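Local coordinates for homoprotocatechuate 2,3-dioxygenase (Brevibacterium fuscum, PDB 4Z6M), which probably cleaves the aromatic ring of homoprotocatechuate with molecular oxygen at the 2,3 bond, beside its two hydroxyls, using an iron(II) ion held by two histidines and a carboxylate, at residues R32-D37 with L256-P261. The protein carries 1 engineered substitution. Numbering follows the deposited sequence.
Sequences RNFYVD and LYILDP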
# COMPACT_ATOMS: atom_id res chain seq x y z
N ARG A 32 2.17 -19.25 -22.40
CA ARG A 32 3.39 -18.69 -21.81
C ARG A 32 3.31 -17.17 -21.73
O ARG A 32 3.70 -16.58 -20.72
CB ARG A 32 4.62 -19.08 -22.64
CG ARG A 32 5.93 -18.83 -21.89
CD ARG A 32 7.15 -19.08 -22.78
NE ARG A 32 8.40 -19.09 -22.04
CZ ARG A 32 9.01 -18.00 -21.58
NH1 ARG A 32 8.50 -16.80 -21.80
NH2 ARG A 32 10.15 -18.12 -20.92
N ASN A 33 2.82 -16.53 -22.78
CA ASN A 33 2.73 -15.08 -22.77
C ASN A 33 1.84 -14.60 -21.61
O ASN A 33 2.14 -13.59 -20.97
CB ASN A 33 2.22 -14.57 -24.12
CG ASN A 33 2.03 -13.07 -24.14
OD1 ASN A 33 0.90 -12.58 -24.12
ND2 ASN A 33 3.13 -12.32 -24.19
N PHE A 34 0.76 -15.32 -21.35
CA PHE A 34 -0.14 -14.94 -20.26
C PHE A 34 0.53 -15.16 -18.91
O PHE A 34 0.58 -14.25 -18.07
CB PHE A 34 -1.43 -15.74 -20.37
CG PHE A 34 -2.48 -15.39 -19.33
CD1 PHE A 34 -3.27 -14.25 -19.49
CD2 PHE A 34 -2.70 -16.19 -18.21
CE1 PHE A 34 -4.26 -13.93 -18.55
CE2 PHE A 34 -3.68 -15.87 -17.28
CZ PHE A 34 -4.45 -14.75 -17.46
N TYR A 35 1.01 -16.38 -18.65
CA TYR A 35 1.47 -16.70 -17.31
C TYR A 35 2.84 -16.13 -16.96
O TYR A 35 3.10 -15.82 -15.79
CB TYR A 35 1.49 -18.21 -17.09
CG TYR A 35 0.09 -18.80 -16.99
CD1 TYR A 35 -0.62 -18.71 -15.80
CD2 TYR A 35 -0.50 -19.45 -18.04
CE1 TYR A 35 -1.90 -19.24 -15.69
CE2 TYR A 35 -1.78 -19.99 -17.94
CZ TYR A 35 -2.47 -19.88 -16.76
OH TYR A 35 -3.73 -20.38 -16.60
N VAL A 36 3.71 -16.00 -17.96
CA VAL A 36 5.05 -15.47 -17.74
C VAL A 36 5.06 -13.98 -18.02
O VAL A 36 5.45 -13.19 -17.15
CB VAL A 36 6.12 -16.20 -18.58
CG1 VAL A 36 7.50 -15.60 -18.36
CG2 VAL A 36 6.14 -17.68 -18.22
N ASP A 37 4.70 -13.55 -19.22
CA ASP A 37 4.87 -12.14 -19.56
C ASP A 37 3.84 -11.26 -18.88
O ASP A 37 4.20 -10.20 -18.35
CB ASP A 37 4.90 -11.91 -21.06
CG ASP A 37 6.06 -12.62 -21.70
OD1 ASP A 37 7.15 -12.64 -21.10
OD2 ASP A 37 5.87 -13.14 -22.79
N LEU A 256 -9.38 -11.00 -7.29
CA LEU A 256 -9.55 -10.69 -8.69
C LEU A 256 -9.69 -12.00 -9.44
O LEU A 256 -8.98 -12.94 -9.11
CB LEU A 256 -8.33 -9.94 -9.23
CG LEU A 256 -8.34 -9.57 -10.72
CD1 LEU A 256 -9.44 -8.57 -11.04
CD2 LEU A 256 -6.97 -9.09 -11.14
N TYR A 257 -10.58 -12.08 -10.44
CA TYR A 257 -10.62 -13.25 -11.32
C TYR A 257 -10.32 -12.84 -12.77
O TYR A 257 -10.93 -11.92 -13.29
CB TYR A 257 -11.98 -13.95 -11.29
CG TYR A 257 -12.36 -14.44 -9.91
CD1 TYR A 257 -11.96 -15.69 -9.43
CD2 TYR A 257 -13.12 -13.63 -9.06
CE1 TYR A 257 -12.32 -16.12 -8.17
CE2 TYR A 257 -13.47 -14.05 -7.81
CZ TYR A 257 -13.07 -15.29 -7.37
OH TYR A 257 -13.44 -15.66 -6.12
N ILE A 258 -9.38 -13.55 -13.38
CA ILE A 258 -8.98 -13.32 -14.75
C ILE A 258 -9.04 -14.64 -15.51
O ILE A 258 -9.11 -15.73 -14.91
CB ILE A 258 -7.59 -12.65 -14.83
CG1 ILE A 258 -6.52 -13.56 -14.25
CG2 ILE A 258 -7.61 -11.29 -14.13
CD1 ILE A 258 -5.12 -12.98 -14.25
N LEU A 259 -8.99 -14.53 -16.83
CA LEU A 259 -9.14 -15.70 -17.72
C LEU A 259 -7.90 -15.89 -18.58
O LEU A 259 -7.52 -14.98 -19.28
CB LEU A 259 -10.38 -15.56 -18.61
CG LEU A 259 -11.69 -15.39 -17.86
CD1 LEU A 259 -12.77 -15.04 -18.84
CD2 LEU A 259 -12.06 -16.60 -17.03
N ASP A 260 -7.34 -17.09 -18.57
CA ASP A 260 -6.18 -17.41 -19.42
C ASP A 260 -6.63 -17.65 -20.87
O ASP A 260 -7.84 -17.59 -21.16
CB ASP A 260 -5.33 -18.54 -18.80
CG ASP A 260 -5.70 -19.95 -19.26
OD1 ASP A 260 -6.75 -20.14 -19.91
OD2 ASP A 260 -4.90 -20.88 -18.96
N PRO A 261 -5.69 -17.93 -21.79
CA PRO A 261 -6.07 -18.04 -23.19
C PRO A 261 -7.05 -19.17 -23.53
O PRO A 261 -7.74 -19.07 -24.54
CB PRO A 261 -4.72 -18.16 -23.91
CG PRO A 261 -3.80 -17.38 -23.02
CD PRO A 261 -4.24 -17.77 -21.64
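F34 and D260 carry most of this contact: the phenyl ring from helix 28-38 lies against the backbone of D260, where the chain has just left strand 254-259. The CA of D260 sits over one face of the ring, 3.7 Å from its centroid and 15° off the normal, a CH-pi contact displaced toward the rim. With CG anti to the backbone N (chi1 -177°), F34 reaches straight out from the helix. F34 CZ thereby comes to 3.7 Å from I258 CD1, while at the root of the side chain F34 CB packs at the same 3.7 Å against P261 CD. Beside it, Y35 turns the end of its side chain to the D260 carboxylate, and its OH donates a 2.7 Å hydrogen bond to D260 OD2. The hydroxyl approaches on the anti side, 30° out of the carboxylate plane. The other oxygen, OD1, accepts weak hydrogen bonds from the backbone N of D262 and H264, so the buried carboxylate ties the helix to the turn leading into strand 265-270. The two aromatics also pack together, F34 CD2 lying 3.7 Å above the centre of the Y35 ring. The contact thus joins two glyoxalase-family modules, the helix of the first meeting the end of a strand in the sheet of the second, whose H155, H214 and E267 bind the iron(II) in a facial triad of two histidines and one carboxylate.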